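PDB 2ZUX: YesW protein from Bacillus subtilis, which cleaves the rhamnogalacturonan backbone of plant cell-wall pectin by endo-type elimination, needing calcium or manganese for activity. Local coordinates for residues 230-235 against 242-247; 2-7 against 272-277; 280-285 against 295-300. One frame throughout, in Å; residues are numbered along the deposited sequence.

Contact 1: 230-235 against 242-247; sequences YLTVFQ and LVTANF
Strands 230-235 and 242-246 run antiparallel, 162° between their directions and 4.5 Å between their axes at closest approach, with Leu231 facing Ala245 and Val233 facing Val243 as hydrogen-bonded pairs. Joined by a hairpin, they are the last two strands of a four-stranded blade of the beta-propeller, and the second of them is one of its two outermost strands. Near the turn the pairing slips: Leu242 and Val243 both face Val233, a classic beta bulge. Val233 O therefore takes two N-H groups, a firm bond from Leu242 N at 2.8 Å and a weak one from Val243 N at 3.4 Å.

Thr232 and Thr244 sit between the hydrogen-bonded pairs. Each turns its hydroxyl anti to its own carbonyl carbon, which leaves Thr232 OG1 and Thr244 OG1 only 2.8 Å apart. Thr232 OG1 is also hydrogen-bonded to Thr198 OG1, and Thr244 OG1 to Glu241, giving a row of polar groups across the sheet. On the same face the Thr232 methyl CG2 lies over the centre of the Phe234 ring. Tyr230 starts away from the partner strand, yet its CB rests on Thr244 CG2 at 3.5 Å; Asn246 ND2 comes up to the edge of its ring, in plane, the amide turned 29° from the ring, while the phenol OH goes to Asp200.

The other face is apolar and carries Leu231, Val233 and Val243. Val243 holds CG1 between its backbone N and carbonyl carbon (chi1 58°), and from there this methyl reaches Val233 CB at 3.9 Å. Strand 293-300 of the next blade packs on this face. Past the strand end Phe247, whose ring also makes a cation-pi contact with Lys197, brings its CD1 to 4.0 Å from Leu231 CB.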
loop_
_atom_site.group_PDB
_atom_site.type_symbol
_atom_site.label_atom_id
_atom_site.label_comp_id
_atom_site.label_asym_id
_atom_site.label_seq_id
_atom_site.Cartn_x
_atom_site.Cartn_y
_atom_site.Cartn_z
ATOM N N TYR A 230 -23.084 3.722 -3.821
ATOM C CA TYR A 230 -23.028 2.282 -3.585
ATOM C C TYR A 230 -21.646 1.815 -3.153
ATOM O O TYR A 230 -20.640 2.494 -3.376
ATOM C CB TYR A 230 -23.452 1.501 -4.838
ATOM C CG TYR A 230 -24.744 1.946 -5.475
ATOM C CD1 TYR A 230 -25.913 2.064 -4.725
ATOM C CD2 TYR A 230 -24.799 2.226 -6.836
ATOM C CE1 TYR A 230 -27.107 2.480 -5.314
ATOM C CE2 TYR A 230 -25.985 2.637 -7.444
ATOM C CZ TYR A 230 -27.134 2.765 -6.672
ATOM O OH TYR A 230 -28.316 3.151 -7.254
ATOM N N LEU A 231 -21.628 0.639 -2.534
ATOM C CA LEU A 231 -20.403 -0.099 -2.247
ATOM C C LEU A 231 -20.513 -1.421 -2.986
ATOM O O LEU A 231 -21.497 -2.140 -2.799
ATOM C CB LEU A 231 -20.267 -0.345 -0.744
ATOM C CG LEU A 231 -19.033 -1.140 -0.304
ATOM C CD1 LEU A 231 -17.730 -0.423 -0.695
ATOM C CD2 LEU A 231 -19.077 -1.393 1.191
ATOM N N THR A 232 -19.528 -1.728 -3.833
ATOM C CA THR A 232 -19.543 -2.970 -4.610
ATOM C C THR A 232 -18.311 -3.810 -4.332
ATOM O O THR A 232 -17.192 -3.292 -4.222
ATOM C CB THR A 232 -19.627 -2.680 -6.125
ATOM O OG1 THR A 232 -20.808 -1.912 -6.391
ATOM C CG2 THR A 232 -19.702 -3.973 -6.931
ATOM N N VAL A 233 -18.541 -5.114 -4.216
ATOM C CA VAL A 233 -17.469 -6.099 -4.240
ATOM C C VAL A 233 -17.507 -6.754 -5.620
ATOM O O VAL A 233 -18.547 -7.290 -6.031
ATOM C CB VAL A 233 -17.637 -7.166 -3.141
ATOM C CG1 VAL A 233 -16.496 -8.176 -3.179
ATOM C CG2 VAL A 233 -17.727 -6.520 -1.765
ATOM N N PHE A 234 -16.383 -6.695 -6.333
ATOM C CA PHE A 234 -16.237 -7.269 -7.665
ATOM C C PHE A 234 -15.376 -8.524 -7.587
ATOM O O PHE A 234 -14.400 -8.578 -6.829
ATOM C CB PHE A 234 -15.533 -6.289 -8.612
ATOM C CG PHE A 234 -16.279 -4.997 -8.868
ATOM C CD1 PHE A 234 -17.218 -4.910 -9.891
ATOM C CD2 PHE A 234 -15.993 -3.857 -8.124
ATOM C CE1 PHE A 234 -17.875 -3.714 -10.161
ATOM C CE2 PHE A 234 -16.648 -2.659 -8.382
ATOM C CZ PHE A 234 -17.592 -2.583 -9.401
ATOM N N GLN A 235 -15.710 -9.515 -8.407
ATOM C CA GLN A 235 -14.921 -10.731 -8.524
ATOM C C GLN A 235 -13.550 -10.386 -9.099
ATOM O O GLN A 235 -13.455 -9.694 -10.107
ATOM C CB GLN A 235 -15.654 -11.726 -9.429
ATOM C CG GLN A 235 -14.995 -13.088 -9.521
ATOM C CD GLN A 235 -15.848 -14.085 -10.273
ATOM O OE1 GLN A 235 -16.378 -13.788 -11.344
ATOM N NE2 GLN A 235 -15.990 -15.275 -9.711
ATOM N N LEU A 242 -20.295 -8.755 -7.729
ATOM C CA LEU A 242 -20.769 -9.841 -6.866
ATOM C C LEU A 242 -21.921 -9.390 -5.978
ATOM O O LEU A 242 -22.959 -10.048 -5.908
ATOM C CB LEU A 242 -19.634 -10.411 -6.010
ATOM C CG LEU A 242 -18.537 -11.170 -6.760
ATOM C CD1 LEU A 242 -17.387 -11.524 -5.824
ATOM C CD2 LEU A 242 -19.098 -12.437 -7.433
ATOM N N VAL A 243 -21.736 -8.257 -5.308
ATOM C CA VAL A 243 -22.767 -7.671 -4.450
ATOM C C VAL A 243 -22.580 -6.162 -4.426
ATOM O O VAL A 243 -21.442 -5.670 -4.406
ATOM C CB VAL A 243 -22.723 -8.247 -3.004
ATOM C CG1 VAL A 243 -21.362 -8.020 -2.362
ATOM C CG2 VAL A 243 -23.827 -7.655 -2.138
ATOM N N THR A 244 -23.697 -5.445 -4.441
ATOM C CA THR A 244 -23.719 -3.994 -4.301
ATOM C C THR A 244 -24.731 -3.615 -3.232
ATOM O O THR A 244 -25.860 -4.110 -3.237
ATOM C CB THR A 244 -24.067 -3.322 -5.633
ATOM O OG1 THR A 244 -23.012 -3.576 -6.560
ATOM C CG2 THR A 244 -24.216 -1.821 -5.482
ATOM N N ALA A 245 -24.308 -2.758 -2.304
ATOM C CA ALA A 245 -25.179 -2.241 -1.242
ATOM C C ALA A 245 -25.122 -0.721 -1.276
ATOM O O ALA A 245 -24.262 -0.160 -1.944
ATOM C CB ALA A 245 -24.725 -2.761 0.107
ATOM N N ASN A 246 -26.037 -0.052 -0.582
ATOM C CA ASN A 246 -25.908 1.389 -0.390
ATOM C C ASN A 246 -24.628 1.672 0.389
ATOM O O ASN A 246 -24.297 0.953 1.337
ATOM C CB ASN A 246 -27.129 1.964 0.330
ATOM C CG ASN A 246 -28.362 2.035 -0.566
ATOM O OD1 ASN A 246 -29.450 1.601 -0.179
ATOM N ND2 ASN A 246 -28.201 2.594 -1.752
ATOM N N PHE A 247 -23.897 2.695 -0.043
ATOM C CA PHE A 247 -22.628 3.049 0.575
ATOM C C PHE A 247 -22.837 3.714 1.929
ATOM O O PHE A 247 -23.639 4.634 2.066
ATOM C CB PHE A 247 -21.826 3.995 -0.330
ATOM C CG PHE A 247 -20.479 4.347 0.226
ATOM C CD1 PHE A 247 -19.378 3.538 -0.047
ATOM C CD2 PHE A 247 -20.303 5.474 1.025
ATOM C CE1 PHE A 247 -18.117 3.846 0.475
ATOM C CE2 PHE A 247 -19.056 5.784 1.550
ATOM C CZ PHE A 247 -17.962 4.968 1.277
#

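Contact 2: 2-7 against 272-277; sequences ARQMEA and IAYLDG
Arg3 lays its guanidinium flat against the root of the Tyr274 side chain, the two planes only 13° apart. The overlap is offset: Tyr274 CB lies over one face of the guanidinium toward its rim, and Arg3 NH1 is 3.5 Å from Tyr274 CG. The arginine chain is extended from CG to NE; its CB, CG and CD run alongside CD1 and CE1 of the ring, and this straight course delivers the charged group to the ring's root. Asp339 holds that group by a salt bridge to NH2 and also accepts the backbone N-H of Tyr274.

At the far end of the ring, Tyr274 OH donates a short 2.6 Å hydrogen bond to Gln4 O, which lies near the ring plane; the hydroxyl itself is tilted 27° from the carbonyl plane. Tyr184 OH is a second partner of this phenol. Met5, bent at its outer torsions, brings SD to 5.3 Å from the centroid of the Tyr274 ring, 46° off the ring normal, an oblique Met-aromatic contact.

The chain's N-terminal residues are thus clasped to the propeller just past the end of strand 268-273, at an inverse gamma turn centred on Tyr274, overlapping the type I beta turn from Tyr274 to Gly277.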
loop_
_atom_site.group_PDB
_atom_site.type_symbol
_atom_site.label_atom_id
_atom_site.label_comp_id
_atom_site.label_asym_id
_atom_site.label_seq_id
_atom_site.Cartn_x
_atom_site.Cartn_y
_atom_site.Cartn_z
ATOM N N ALA A 2 -4.178 -17.680 14.783
ATOM C CA ALA A 2 -3.537 -17.557 13.440
ATOM C C ALA A 2 -4.422 -16.765 12.486
ATOM O O ALA A 2 -5.646 -16.906 12.510
ATOM C CB ALA A 2 -3.253 -18.939 12.871
ATOM N N ARG A 3 -3.789 -15.935 11.654
ATOM C CA ARG A 3 -4.494 -15.099 10.678
ATOM C C ARG A 3 -4.519 -15.721 9.297
ATOM O O ARG A 3 -3.531 -16.302 8.852
ATOM C CB ARG A 3 -3.806 -13.743 10.529
ATOM C CG ARG A 3 -3.950 -12.838 11.690
ATOM C CD ARG A 3 -3.470 -11.462 11.317
ATOM N NE ARG A 3 -3.735 -10.561 12.414
ATOM C CZ ARG A 3 -3.930 -9.257 12.283
ATOM N NH1 ARG A 3 -3.877 -8.687 11.084
ATOM N NH2 ARG A 3 -4.178 -8.537 13.362
ATOM N N GLN A 4 -5.639 -15.546 8.602
ATOM C CA GLN A 4 -5.708 -15.862 7.188
ATOM C C GLN A 4 -4.689 -15.016 6.419
ATOM O O GLN A 4 -4.691 -13.788 6.534
ATOM C CB GLN A 4 -7.112 -15.584 6.662
ATOM C CG GLN A 4 -7.283 -15.863 5.183
ATOM C CD GLN A 4 -8.459 -15.105 4.590
ATOM O OE1 GLN A 4 -9.603 -15.266 5.018
ATOM N NE2 GLN A 4 -8.176 -14.251 3.612
ATOM N N MET A 5 -3.807 -15.667 5.671
ATOM C CA MET A 5 -2.888 -14.972 4.756
ATOM C C MET A 5 -2.843 -15.739 3.433
ATOM O O MET A 5 -3.417 -16.823 3.323
ATOM C CB MET A 5 -1.495 -14.797 5.380
ATOM C CG MET A 5 -1.514 -13.972 6.678
ATOM S SD MET A 5 -1.972 -12.216 6.497
ATOM C CE MET A 5 -0.368 -11.483 6.153
ATOM N N GLU A 6 -2.175 -15.184 2.429
ATOM C CA GLU A 6 -2.236 -15.741 1.079
ATOM C C GLU A 6 -1.347 -16.953 0.908
ATOM O O GLU A 6 -0.215 -16.977 1.374
ATOM C CB GLU A 6 -1.861 -14.672 0.051
ATOM C CG GLU A 6 -2.954 -13.620 -0.123
ATOM C CD GLU A 6 -2.438 -12.224 -0.449
ATOM O OE1 GLU A 6 -1.311 -11.873 -0.030
ATOM O OE2 GLU A 6 -3.190 -11.467 -1.103
ATOM N N ALA A 7 -1.872 -17.957 0.216
ATOM C CA ALA A 7 -1.041 -19.056 -0.265
ATOM C C ALA A 7 -0.225 -18.542 -1.443
ATOM O O ALA A 7 -0.771 -18.255 -2.513
ATOM C CB ALA A 7 -1.906 -20.249 -0.666
ATOM N N ILE A 272 -8.152 -2.608 4.763
ATOM C CA ILE A 272 -8.439 -3.972 5.207
ATOM C C ILE A 272 -7.907 -4.113 6.629
ATOM O O ILE A 272 -6.771 -3.739 6.908
ATOM C CB ILE A 272 -7.749 -5.013 4.302
ATOM C CG1 ILE A 272 -8.231 -4.908 2.843
ATOM C CG2 ILE A 272 -7.943 -6.421 4.854
ATOM C CD1 ILE A 272 -9.700 -5.220 2.595
ATOM N N ALA A 273 -8.741 -4.640 7.527
ATOM C CA ALA A 273 -8.387 -4.800 8.939
ATOM C C ALA A 273 -8.927 -6.126 9.462
ATOM O O ALA A 273 -10.073 -6.469 9.190
ATOM C CB ALA A 273 -8.969 -3.667 9.754
ATOM N N TYR A 274 -8.112 -6.849 10.227
ATOM C CA TYR A 274 -8.554 -8.109 10.838
ATOM C C TYR A 274 -9.192 -7.794 12.191
ATOM O O TYR A 274 -8.592 -8.013 13.253
ATOM C CB TYR A 274 -7.383 -9.087 10.980
ATOM C CG TYR A 274 -6.943 -9.723 9.677
ATOM C CD1 TYR A 274 -6.874 -11.114 9.552
ATOM C CD2 TYR A 274 -6.613 -8.947 8.560
ATOM C CE1 TYR A 274 -6.477 -11.710 8.357
ATOM C CE2 TYR A 274 -6.216 -9.536 7.360
ATOM C CZ TYR A 274 -6.152 -10.914 7.265
ATOM O OH TYR A 274 -5.759 -11.496 6.090
ATOM N N LEU A 275 -10.417 -7.277 12.132
ATOM C CA LEU A 275 -11.139 -6.832 13.328
ATOM C C LEU A 275 -11.457 -7.964 14.295
ATOM O O LEU A 275 -11.535 -7.740 15.509
ATOM C CB LEU A 275 -12.420 -6.100 12.927
ATOM C CG LEU A 275 -12.240 -4.914 11.971
ATOM C CD1 LEU A 275 -13.586 -4.434 11.486
ATOM C CD2 LEU A 275 -11.454 -3.789 12.626
ATOM N N ASP A 276 -11.619 -9.168 13.754
ATOM C CA ASP A 276 -11.889 -10.343 14.587
ATOM C C ASP A 276 -10.624 -11.135 14.934
ATOM O O ASP A 276 -10.696 -12.155 15.620
ATOM C CB ASP A 276 -12.997 -11.233 13.982
ATOM C CG ASP A 276 -12.579 -11.945 12.706
ATOM O OD1 ASP A 276 -11.374 -12.033 12.423
ATOM O OD2 ASP A 276 -13.482 -12.440 11.992
ATOM N N GLY A 277 -9.467 -10.657 14.473
ATOM C CA GLY A 277 -8.178 -11.270 14.786
ATOM C C GLY A 277 -7.810 -12.479 13.947
ATOM O O GLY A 277 -6.735 -13.052 14.128
#

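Contact 3: 280-285 against 295-300; sequences PSLIMT and VAYNFR
Arg300 sets off with CG anti to its carbonyl carbon (chi1 -64°) and runs extended to NE, a course that carries its guanidinium across to Pro280, just before the facing strand begins. There Arg300 NH2 donates to Pro280 O at 3.0 Å. The carbonyl oxygen lies in the guanidinium plane, but the donor stands above the carbonyl plane, 62° out of it. One water braces the same corner, 2.8 Å from Pro280 O, to which it probably donates, and accepts from Phe299 N and Arg300 NE. A second water gives a proton to Ser281 OG at 2.7 Å and takes a weak bond from Arg300 NH2.

Farther along, strands 281-285 and 295-300 form the middle hairpin of an antiparallel propeller blade, their directions 147° apart. Leu282 pairs with Tyr297 and Met284 with Val295 through reciprocal backbone hydrogen bonds, and the Leu282 carbonyl also receives the Ala296 CA-H, with Ala296 CA 3.3 Å from Leu282 O. On one face Tyr297 CG sits beside its own backbone N, which turns the ring edge toward Leu282 O. Met284 crosses that side chain at about a right angle, Met284 CG lying 4.1 Å from Tyr297 CE2. Glu248 O takes the phenol hydrogen bond. On the other face Ile283 CD1 meets Ala296 CB at 3.8 Å, where Leu275 adds to the packing.

The charged and water-bridged part of the contact is thus gathered at the Pro280-Arg300 end, while the side chains that meet across the paired strands are largely apolar. Arg300 NH1 forms a salt bridge with Asp276. The acid probably balances the arginine charge, while the bonds fix the guanidinium's orientation and satisfy the Pro280 carbonyl.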
loop_
_atom_site.group_PDB
_atom_site.type_symbol
_atom_site.label_atom_id
_atom_site.label_comp_id
_atom_site.label_asym_id
_atom_site.label_seq_id
_atom_site.Cartn_x
_atom_site.Cartn_y
_atom_site.Cartn_z
ATOM N N PRO A 280 -10.058 -11.072 7.390
ATOM C CA PRO A 280 -10.125 -9.661 7.001
ATOM C C PRO A 280 -11.534 -9.086 7.014
ATOM O O PRO A 280 -12.506 -9.799 6.724
ATOM C CB PRO A 280 -9.587 -9.674 5.570
ATOM C CG PRO A 280 -9.929 -11.048 5.058
ATOM C CD PRO A 280 -9.720 -11.943 6.249
ATOM N N SER A 281 -11.606 -7.794 7.328
ATOM C CA SER A 281 -12.799 -6.973 7.163
ATOM C C SER A 281 -12.433 -5.762 6.317
ATOM O O SER A 281 -11.253 -5.424 6.179
ATOM C CB SER A 281 -13.332 -6.488 8.511
ATOM O OG SER A 281 -13.693 -7.573 9.361
ATOM N N LEU A 282 -13.454 -5.115 5.771
ATOM C CA LEU A 282 -13.289 -3.958 4.901
ATOM C C LEU A 282 -13.690 -2.697 5.655
ATOM O O LEU A 282 -14.763 -2.654 6.252
ATOM C CB LEU A 282 -14.204 -4.138 3.688
ATOM C CG LEU A 282 -14.302 -2.990 2.687
ATOM C CD1 LEU A 282 -12.979 -2.863 1.944
ATOM C CD2 LEU A 282 -15.457 -3.253 1.726
ATOM N N ILE A 283 -12.840 -1.671 5.616
ATOM C CA ILE A 283 -13.130 -0.389 6.256
ATOM C C ILE A 283 -13.340 0.672 5.178
ATOM O O ILE A 283 -12.502 0.820 4.293
ATOM C CB ILE A 283 -11.955 0.070 7.153
ATOM C CG1 ILE A 283 -11.498 -1.072 8.079
ATOM C CG2 ILE A 283 -12.318 1.360 7.909
ATOM C CD1 ILE A 283 -12.555 -1.557 9.065
ATOM N N MET A 284 -14.462 1.391 5.243
ATOM C CA MET A 284 -14.700 2.561 4.393
ATOM C C MET A 284 -14.868 3.756 5.315
ATOM O O MET A 284 -15.642 3.694 6.283
ATOM C CB MET A 284 -15.973 2.394 3.555
ATOM C CG MET A 284 -15.876 1.348 2.465
ATOM S SD MET A 284 -14.860 1.926 1.051
ATOM C CE MET A 284 -14.002 0.405 0.739
ATOM N N THR A 285 -14.151 4.841 5.025
ATOM C CA THR A 285 -14.256 6.052 5.830
ATOM C C THR A 285 -14.653 7.260 4.994
ATOM O O THR A 285 -14.477 7.285 3.761
ATOM C CB THR A 285 -12.954 6.370 6.600
ATOM O OG1 THR A 285 -12.009 6.993 5.724
ATOM C CG2 THR A 285 -12.326 5.106 7.144
ATOM N N VAL A 295 -16.937 3.018 8.733
ATOM C CA VAL A 295 -17.828 1.861 8.748
ATOM C C VAL A 295 -17.034 0.621 8.377
ATOM O O VAL A 295 -16.187 0.664 7.479
ATOM C CB VAL A 295 -19.020 2.046 7.778
ATOM C CG1 VAL A 295 -19.924 0.825 7.782
ATOM C CG2 VAL A 295 -19.844 3.281 8.151
ATOM N N ALA A 296 -17.302 -0.472 9.087
ATOM C CA ALA A 296 -16.678 -1.759 8.847
ATOM C C ALA A 296 -17.675 -2.742 8.254
ATOM O O ALA A 296 -18.853 -2.758 8.642
ATOM C CB ALA A 296 -16.104 -2.309 10.125
ATOM N N TYR A 297 -17.188 -3.545 7.314
ATOM C CA TYR A 297 -17.980 -4.566 6.638
ATOM C C TYR A 297 -17.236 -5.890 6.586
ATOM O O TYR A 297 -16.005 -5.919 6.575
ATOM C CB TYR A 297 -18.245 -4.172 5.184
ATOM C CG TYR A 297 -18.921 -2.845 4.948
ATOM C CD1 TYR A 297 -20.288 -2.782 4.716
ATOM C CD2 TYR A 297 -18.187 -1.656 4.910
ATOM C CE1 TYR A 297 -20.916 -1.570 4.470
ATOM C CE2 TYR A 297 -18.807 -0.440 4.659
ATOM C CZ TYR A 297 -20.175 -0.408 4.442
ATOM O OH TYR A 297 -20.788 0.795 4.187
ATOM N N ASN A 298 -17.996 -6.981 6.512
ATOM C CA ASN A 298 -17.456 -8.262 6.088
ATOM C C ASN A 298 -18.031 -8.655 4.738
ATOM O O ASN A 298 -19.163 -8.293 4.406
ATOM C CB ASN A 298 -17.752 -9.356 7.124
ATOM C CG ASN A 298 -16.751 -9.367 8.247
ATOM O OD1 ASN A 298 -15.643 -8.860 8.099
ATOM N ND2 ASN A 298 -17.126 -9.956 9.378
ATOM N N PHE A 299 -17.232 -9.365 3.948
ATOM C CA PHE A 299 -17.741 -10.060 2.777
ATOM C C PHE A 299 -17.370 -11.523 2.933
ATOM O O PHE A 299 -16.215 -11.908 2.770
ATOM C CB PHE A 299 -17.197 -9.482 1.464
ATOM C CG PHE A 299 -17.644 -10.248 0.252
ATOM C CD1 PHE A 299 -18.972 -10.186 -0.175
ATOM C CD2 PHE A 299 -16.755 -11.054 -0.448
ATOM C CE1 PHE A 299 -19.402 -10.915 -1.285
ATOM C CE2 PHE A 299 -17.181 -11.787 -1.560
ATOM C CZ PHE A 299 -18.504 -11.708 -1.977
ATOM N N ARG A 300 -18.363 -12.325 3.307
ATOM C CA ARG A 300 -18.160 -13.724 3.648
ATOM C C ARG A 300 -19.422 -14.479 3.286
ATOM O O ARG A 300 -20.517 -13.927 3.368
ATOM C CB ARG A 300 -17.877 -13.873 5.148
ATOM C CG ARG A 300 -16.581 -13.199 5.607
ATOM C CD ARG A 300 -16.390 -13.235 7.109
ATOM N NE ARG A 300 -15.318 -12.314 7.490
ATOM C CZ ARG A 300 -14.783 -12.229 8.704
ATOM N NH1 ARG A 300 -15.192 -13.040 9.678
ATOM N NH2 ARG A 300 -13.824 -11.343 8.949
HETATM O O HOH W 1 -14.746 -10.395 5.170
HETATM O O HOH W 2 -12.419 -9.393 10.934
#

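In the fold
Contacts 1 and 3 are hairpins of neighbouring propeller blades and pack directly on each other: Leu231 meets Tyr297, Val233 and Val243 meet Phe299, and Phe247 meets Met284. Contact 3 is buried, while contact 1 ends in an outermost strand and keeps exposed residues on it. Contact 2 differs in kind, joining parts of the chain some 265 residues apart through one tyrosine that meets an arginine, a methionine and a backbone carbonyl. Its 272-277 half adjoins the blade of contact 3, tied by a probable backbone hydrogen bond from Ser281 to Ala273 and by the Asp276-Arg300 salt bridge. Residues of one calcium site (Asp185, Asp187, Glu193) lie near all three.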